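Local coordinates for protein CPn_0803/CP_1068/CPj0803/CpB0832 (PDB 3Q9D) that is of uncertain function but is probably a coiled-coil protein of the chlamydial type III secretion needle tip, at residues 45-48 / 49-52; 70-73 / 74-77; 91-94 / 95-99. All coordinates share one frame; numbering follows the deposited sequence. Where two conformers were deposited one is given.

Interaction 1: residues 45-48 / 49-52; sequences ELED and NVFL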
loop_
_atom_site.group_PDB
_atom_site.type_symbol
_atom_site.label_atom_id
_atom_site.label_comp_id
_atom_site.label_asym_id
_atom_site.label_seq_id
_atom_site.Cartn_x
_atom_site.Cartn_y
_atom_site.Cartn_z
ATOM N N GLU A 45 -19.731 40.982 8.240
ATOM C CA GLU A 45 -19.519 41.636 6.954
ATOM C C GLU A 45 -18.552 40.871 6.061
ATOM O O GLU A 45 -17.340 41.045 6.162
ATOM C CB GLU A 45 -19.019 43.069 7.160
ATOM N N LEU A 46 -19.100 40.040 5.177
ATOM C CA LEU A 46 -18.293 39.234 4.269
ATOM C C LEU A 46 -18.386 39.725 2.822
ATOM O O LEU A 46 -19.467 40.044 2.340
ATOM C CB LEU A 46 -18.760 37.784 4.325
ATOM C CG LEU A 46 -18.731 37.081 5.675
ATOM C CD1 LEU A 46 -19.688 35.910 5.653
ATOM C CD2 LEU A 46 -17.317 36.628 6.012
ATOM N N GLU A 47 -17.258 39.750 2.120
ATOM C CA GLU A 47 -17.248 40.050 0.689
ATOM C C GLU A 47 -17.519 38.766 -0.103
ATOM O O GLU A 47 -17.158 37.683 0.359
ATOM C CB GLU A 47 -15.901 40.658 0.290
ATOM C CG GLU A 47 -14.669 39.870 0.774
ATOM C CD GLU A 47 -14.222 40.214 2.204
ATOM O OE1 GLU A 47 -15.044 40.151 3.152
ATOM O OE2 GLU A 47 -13.027 40.543 2.378
ATOM N N ASP A 48 -18.147 38.879 -1.280
ATOM C CA ASP A 48 -18.436 37.712 -2.128
ATOM C C ASP A 48 -17.160 36.941 -2.383
ATOM O O ASP A 48 -17.168 35.716 -2.607
ATOM C CB ASP A 48 -19.016 38.122 -3.489
ATOM C CG ASP A 48 -20.480 38.548 -3.413
ATOM O OD1 ASP A 48 -21.130 38.282 -2.377
ATOM O OD2 ASP A 48 -20.985 39.137 -4.403
ATOM N N ASN A 49 -16.051 37.667 -2.368
ATOM C CA ASN A 49 -14.788 37.046 -2.683
ATOM C C ASN A 49 -14.456 35.911 -1.711
ATOM O O ASN A 49 -13.784 34.952 -2.096
ATOM C CB ASN A 49 -13.673 38.086 -2.715
ATOM C CG ASN A 49 -12.599 37.744 -3.725
ATOM O OD1 ASN A 49 -12.876 37.133 -4.761
ATOM N ND2 ASN A 49 -11.361 38.126 -3.426
ATOM N N VAL A 50 -14.940 36.008 -0.468
ATOM C CA VAL A 50 -14.630 35.018 0.562
ATOM C C VAL A 50 -15.257 33.661 0.241
ATOM O O VAL A 50 -14.634 32.624 0.420
ATOM C CB VAL A 50 -15.089 35.480 1.970
ATOM C CG1 VAL A 50 -14.769 34.424 3.018
ATOM C CG2 VAL A 50 -14.432 36.805 2.333
ATOM N N PHE A 51 -16.503 33.679 -0.220
ATOM C CA PHE A 51 -17.170 32.448 -0.587
ATOM C C PHE A 51 -16.450 31.809 -1.753
ATOM O O PHE A 51 -16.356 30.590 -1.830
ATOM C CB PHE A 51 -18.631 32.692 -0.956
ATOM C CG PHE A 51 -19.510 32.990 0.238
ATOM C CD1 PHE A 51 -20.209 31.972 0.870
ATOM C CD2 PHE A 51 -19.617 34.283 0.735
ATOM C CE1 PHE A 51 -21.008 32.239 1.968
ATOM C CE2 PHE A 51 -20.416 34.555 1.836
ATOM C CZ PHE A 51 -21.110 33.527 2.450
ATOM N N LEU A 52 -16.025 32.627 -2.713
ATOM C CA LEU A 52 -15.321 32.113 -3.884
ATOM C C LEU A 52 -13.967 31.497 -3.539
ATOM O O LEU A 52 -13.624 30.421 -4.020
ATOM C CB LEU A 52 -15.139 33.219 -4.924
ATOM C CG LEU A 52 -14.675 32.770 -6.311
ATOM C CD1 LEU A 52 -15.614 31.718 -6.878
ATOM C CD2 LEU A 52 -14.561 33.957 -7.252
#

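Interaction 2: residues 70-73 / 74-77; sequences TFRE and FQNV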
loop_
_atom_site.group_PDB
_atom_site.type_symbol
_atom_site.label_atom_id
_atom_site.label_comp_id
_atom_site.label_asym_id
_atom_site.label_seq_id
_atom_site.Cartn_x
_atom_site.Cartn_y
_atom_site.Cartn_z
ATOM N N THR A 70 -7.446 15.130 6.844
ATOM C CA THR A 70 -8.314 15.973 6.021
ATOM C C THR A 70 -9.236 16.872 6.852
ATOM O O THR A 70 -9.446 18.050 6.507
ATOM C CB THR A 70 -9.151 15.128 5.057
ATOM O OG1 THR A 70 -8.272 14.356 4.234
ATOM C CG2 THR A 70 -10.074 16.028 4.163
ATOM N N PHE A 71 -9.767 16.354 7.953
ATOM C CA PHE A 71 -10.603 17.222 8.776
ATOM C C PHE A 71 -9.805 18.387 9.347
ATOM O O PHE A 71 -10.243 19.540 9.333
ATOM C CB PHE A 71 -11.286 16.470 9.920
ATOM C CG PHE A 71 -12.212 17.354 10.697
ATOM C CD1 PHE A 71 -13.396 17.787 10.125
ATOM C CD2 PHE A 71 -11.863 17.824 11.945
ATOM C CE1 PHE A 71 -14.261 18.627 10.822
ATOM C CE2 PHE A 71 -12.713 18.682 12.656
ATOM C CZ PHE A 71 -13.905 19.090 12.089
ATOM N N ARG A 72 -8.599 18.102 9.820
ATOM C CA ARG A 72 -7.750 19.176 10.305
ATOM C C ARG A 72 -7.325 20.129 9.196
ATOM O O ARG A 72 -7.165 21.325 9.426
ATOM C CB ARG A 72 -6.542 18.612 11.071
ATOM C CG ARG A 72 -6.895 18.431 12.561
ATOM C CD ARG A 72 -5.846 17.674 13.338
ATOM N NE ARG A 72 -5.724 16.290 12.887
ATOM C CZ ARG A 72 -5.220 15.304 13.626
ATOM N NH1 ARG A 72 -4.802 15.552 14.859
ATOM N NH2 ARG A 72 -5.147 14.068 13.135
ATOM N N GLU A 73 -7.148 19.604 7.989
ATOM C CA GLU A 73 -6.769 20.468 6.876
ATOM C C GLU A 73 -7.912 21.431 6.543
ATOM O O GLU A 73 -7.690 22.611 6.276
ATOM C CB GLU A 73 -6.413 19.628 5.642
ATOM C CG GLU A 73 -5.870 20.463 4.493
ATOM C CD GLU A 73 -5.365 19.613 3.317
ATOM O OE1 GLU A 73 -5.627 18.388 3.309
ATOM O OE2 GLU A 73 -4.713 20.188 2.404
ATOM N N PHE A 74 -9.136 20.911 6.567
ATOM C CA PHE A 74 -10.329 21.724 6.426
ATOM C C PHE A 74 -10.431 22.823 7.510
ATOM O O PHE A 74 -10.726 23.980 7.212
ATOM C CB PHE A 74 -11.569 20.821 6.459
ATOM C CG PHE A 74 -12.814 21.522 6.912
ATOM C CD1 PHE A 74 -13.506 22.368 6.054
ATOM C CD2 PHE A 74 -13.300 21.330 8.201
ATOM C CE1 PHE A 74 -14.685 23.033 6.488
ATOM C CE2 PHE A 74 -14.467 21.978 8.634
ATOM C CZ PHE A 74 -15.149 22.825 7.784
ATOM N N GLN A 75 -10.214 22.472 8.769
ATOM C CA GLN A 75 -10.253 23.493 9.819
ATOM C C GLN A 75 -9.249 24.588 9.531
ATOM O O GLN A 75 -9.522 25.753 9.738
ATOM C CB GLN A 75 -9.932 22.870 11.184
ATOM C CG GLN A 75 -11.008 21.916 11.690
ATOM C CD GLN A 75 -10.638 21.355 13.049
ATOM O OE1 GLN A 75 -9.604 20.708 13.195
ATOM N NE2 GLN A 75 -11.462 21.637 14.057
ATOM N N ASN A 76 -8.072 24.207 9.062
ATOM C CA ASN A 76 -7.020 25.191 8.757
ATOM C C ASN A 76 -7.450 26.151 7.636
ATOM O O ASN A 76 -7.195 27.349 7.707
ATOM C CB ASN A 76 -5.721 24.479 8.383
ATOM C CG ASN A 76 -4.587 25.448 8.088
ATOM O OD1 ASN A 76 -4.148 26.175 8.972
ATOM N ND2 ASN A 76 -4.118 25.467 6.842
ATOM N N VAL A 77 -8.130 25.613 6.625
ATOM C CA VAL A 77 -8.713 26.415 5.548
ATOM C C VAL A 77 -9.732 27.417 6.087
ATOM O O VAL A 77 -9.725 28.592 5.717
ATOM C CB VAL A 77 -9.397 25.496 4.497
ATOM C CG1 VAL A 77 -10.363 26.292 3.604
ATOM C CG2 VAL A 77 -8.321 24.795 3.648
HETATM O O HOH W 1 -5.376 23.720 4.948
#

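Interaction 3: residues 91-94 / 95-99; sequences FFFE and MLING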
loop_
_atom_site.group_PDB
_atom_site.type_symbol
_atom_site.label_atom_id
_atom_site.label_comp_id
_atom_site.label_asym_id
_atom_site.label_seq_id
_atom_site.Cartn_x
_atom_site.Cartn_y
_atom_site.Cartn_z
ATOM N N PHE A 91 -19.048 30.880 11.797
ATOM C CA PHE A 91 -20.097 30.956 10.790
ATOM C C PHE A 91 -19.898 29.831 9.777
ATOM O O PHE A 91 -20.833 29.093 9.466
ATOM C CB PHE A 91 -20.075 32.310 10.086
ATOM C CG PHE A 91 -21.026 32.400 8.928
ATOM C CD1 PHE A 91 -22.394 32.387 9.141
ATOM C CD2 PHE A 91 -20.555 32.494 7.631
ATOM C CE1 PHE A 91 -23.283 32.464 8.082
ATOM C CE2 PHE A 91 -21.438 32.579 6.564
ATOM C CZ PHE A 91 -22.806 32.560 6.796
ATOM N N PHE A 92 -18.678 29.692 9.269
ATOM C CA PHE A 92 -18.412 28.655 8.268
ATOM C C PHE A 92 -18.436 27.232 8.817
ATOM O O PHE A 92 -18.866 26.307 8.125
ATOM C CB PHE A 92 -17.113 28.943 7.507
ATOM C CG PHE A 92 -17.252 30.050 6.490
ATOM C CD1 PHE A 92 -18.140 29.919 5.428
ATOM C CD2 PHE A 92 -16.497 31.209 6.592
ATOM C CE1 PHE A 92 -18.282 30.934 4.485
ATOM C CE2 PHE A 92 -16.626 32.226 5.663
ATOM C CZ PHE A 92 -17.519 32.091 4.608
ATOM N N PHE A 93 -17.989 27.048 10.062
ATOM C CA PHE A 93 -18.094 25.732 10.706
ATOM C C PHE A 93 -19.561 25.302 10.895
ATOM O O PHE A 93 -19.915 24.173 10.594
ATOM C CB PHE A 93 -17.371 25.717 12.060
ATOM C CG PHE A 93 -15.854 25.724 11.946
ATOM C CD1 PHE A 93 -15.205 24.916 11.012
ATOM C CD2 PHE A 93 -15.087 26.539 12.767
ATOM C CE1 PHE A 93 -13.781 24.914 10.912
ATOM C CE2 PHE A 93 -13.679 26.549 12.674
ATOM C CZ PHE A 93 -13.037 25.738 11.736
ATOM N N GLU A 94 -20.402 26.187 11.416
ATOM C CA GLU A 94 -21.839 25.870 11.534
ATOM C C GLU A 94 -22.423 25.533 10.163
ATOM O O GLU A 94 -23.139 24.539 9.992
ATOM C CB GLU A 94 -22.600 27.063 12.106
ATOM C CG GLU A 94 -22.282 27.389 13.540
ATOM C CD GLU A 94 -22.819 26.348 14.504
ATOM O OE1 GLU A 94 -23.461 25.376 14.043
ATOM O OE2 GLU A 94 -22.604 26.514 15.725
ATOM N N MET A 95 -22.111 26.369 9.176
ATOM C CA MET A 95 -22.593 26.162 7.814
ATOM C C MET A 95 -22.154 24.800 7.250
ATOM O O MET A 95 -22.986 23.991 6.796
ATOM C CB MET A 95 -22.078 27.278 6.897
ATOM C CG MET A 95 -22.395 27.041 5.422
ATOM S SD MET A 95 -21.448 28.090 4.285
ATOM C CE MET A 95 -21.703 29.691 5.047
ATOM N N LEU A 96 -20.847 24.542 7.289
ATOM C CA LEU A 96 -20.247 23.395 6.576
ATOM C C LEU A 96 -20.226 22.079 7.361
ATOM O O LEU A 96 -20.230 21.001 6.770
ATOM C CB LEU A 96 -18.830 23.744 6.111
ATOM C CG LEU A 96 -18.774 24.900 5.106
ATOM C CD1 LEU A 96 -17.334 25.292 4.823
ATOM C CD2 LEU A 96 -19.485 24.505 3.822
ATOM N N ILE A 97 -20.180 22.169 8.685
ATOM C CA ILE A 97 -20.247 20.967 9.515
ATOM C C ILE A 97 -21.702 20.620 9.842
ATOM O O ILE A 97 -22.109 19.463 9.722
ATOM C CB ILE A 97 -19.426 21.123 10.812
ATOM C CG1 ILE A 97 -17.927 21.204 10.493
ATOM C CG2 ILE A 97 -19.678 19.965 11.750
ATOM C CD1 ILE A 97 -17.072 21.611 11.724
ATOM N N ASN A 98 -22.496 21.629 10.209
ATOM C CA ASN A 98 -23.890 21.408 10.620
ATOM C C ASN A 98 -24.973 21.727 9.578
ATOM O O ASN A 98 -26.141 21.483 9.831
ATOM C CB ASN A 98 -24.194 22.177 11.914
ATOM C CG ASN A 98 -23.378 21.671 13.080
ATOM O OD1 ASN A 98 -22.988 20.508 13.093
ATOM N ND2 ASN A 98 -23.104 22.535 14.058
ATOM N N GLY A 99 -24.593 22.282 8.429
ATOM C CA GLY A 99 -25.562 22.706 7.424
ATOM C C GLY A 99 -26.489 23.841 7.872
ATOM O O GLY A 99 -27.577 24.039 7.307
#

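Interaction 1: residues 45-48 / 49-52
The carbonyl oxygen of Asp-48 is approached by two backbone donors of the turn that follows. Leu-52 N makes the regular i to i+4 bond, Leu-52 N to Asp-48 O being 3.3 Å, a nearly straight bond (164°). Phe-51 N, 3.2 Å from the same Asp-48 O, adds a weak bond, its hydrogen far from linear. One residue earlier, Glu-47 O takes the amide of Val-50, with Val-50 N to Glu-47 O at 2.9 Å. That donor stands well above the carbonyl plane. These bonds lead the loop into the first turn of helix 48-61. The helix belongs to an N-terminal bundle with helices 70-82, 86-98 and 107-133.

On the side of the bundle, Leu-46 CD1 reaches Phe-51 CE2 at 4.1 Å, the two side chains crossing at about a right angle. Phe-51 has CG beside its backbone N (chi1 -73°), which lays the ring back along the preceding turn, where its edge lies near the carbonyl oxygens of Glu-47 and Asp-48. Phe-51 also packs on Met-95, Gln-109 and Leu-116. Outward, Glu-47 places CG between its backbone N and carbonyl carbon (chi1 50°), and a bend at chi2 brings the chain back alongside the helix start. There Glu-47 CG touches Asn-49 CB at 4.0 Å. The Glu-47 carboxylate also lies near Val-50 CG2, an approach left doubtful by the second conformer deposited for Val-50; Val-50 itself packs on Phe-92 of helix 86-98. The Asp-48 carboxylate has its partner outside the two segments: OD1 is hydrogen-bonded to Gln-109 NE2, which also bonds Leu-46 O.

Interaction 2: residues 70-73 / 74-77
Phe-74 N gives its hydrogen to Thr-70 O at 2.9 Å, the first of four successive i to i+4 bonds in this opening part of helix 70-82. Gln-75 N to Phe-71 O, Asn-76 N to Arg-72 O and Val-77 N to Glu-73 O follow. Four backbone donors and four acceptors are thereby satisfied within two turns. Glu-73 O has a second partner: a water donates to it, water O to Glu-73 O being 2.9 Å. The same water accepts from the side-chain amide of Asn-76, with Asn-76 ND2 to water O also 2.9 Å, so the water ties side chain to backbone across one turn.

Three polar side chains have their partners outside the two segments. Thr-70 OG1 bonds Gly-67 N just before the helix. Arg-72 NH1 forms a salt bridge with Asp-143 of the second subunit, and Glu-73 OE2 a hydrogen bond with Asn-138 of that subunit.

The other side of the helix is aromatic. Phe-71, with CG anti to the backbone N (chi1 -176°), lays its ring alongside the next turn, where Gln-75 passes obliquely across it. Gln-75 CG makes an off-centre CH-pi contact, 4.2 Å from the centroid of the Phe-71 ring. Further out, Gln-75 CD comes within 3.4 Å of Phe-71 CE2, amide and ring planes 36° apart, while OE1 lies beside Arg-72 CG. Phe-71 CE1 also meets Phe-74 CD2 at 3.9 Å, the rings oblique to one another with 43° between their planes. Phe-74 packs on Leu-58, Ile-61 and Ile-124 in the bundle. The chemistry implies a two-sided helix: one flank packs rings into its own subunit, while charged groups on the other join the neighbouring subunit.

Interaction 3: residues 91-94 / 95-99
Met-95 SD, in the conformer given, lies at the edge of the Phe-92 ring, a Met-aromatic contact 5.2 Å from the ring centroid to SD, while Phe-91 CD2 covers one face of that ring, 4.0 Å above the plane and over its centre. The two side chains of Phe-92 and Met-95 run side by side, and a bend at chi3 (-49°) brings Met-95 CE against both the Phe-91 and Phe-92 rings, oblique to each. Because Met-95 has a second deposited conformer, all these contacts of its side chain are doubtful in detail. On another flank Phe-93 CD1 and Ile-97 CD1 meet at 3.9 Å, the ring oblique to the methyl.

Beyond the rings the contact becomes polar. Asn-98 ND2 donates to Glu-94 OE1 at 2.9 Å, almost straight at 160°; OE1 lies near the Asn-98 amide plane, but the donor stands above the carboxylate plane. Asn-98 N also bonds Glu-94 O, one i to i+4 step of the helix backbone, before Gly-99, with positive phi, leaves the helix.

Helix 86-98 lies within the bundle: Phe-92 packs on Val-50 and Leu-54 of helix 48-61, and Phe-93 on Phe-79 of helix 70-82, edge-to-face. Leu-96 fits among Leu-58, Phe-74 and, from helix 107-133, Leu-116 and Ile-124.

All three contacts are local, and their helices pack in the same N-terminal bundle. Interaction 1 is mostly at the surface, its centre about 31 Å from the centre of the chain, whereas interactions 2 and 3 are partly buried, their centres about 17 and 19 Å from it. Interactions 1 and 2 do not touch; interaction 3 joins both. Its Phe-91, Phe-92 and Met-95 meet Leu-46, Val-50 and Phe-51 of interaction 1, and its Phe-93, Leu-96 and Ile-97 meet Phe-74 of interaction 2. Chemistry follows place: a helix start bonded to Gln-109 in 45-52, a helix facing another subunit in 70-77, and an aromatic stretch closing at a glycine in 91-99.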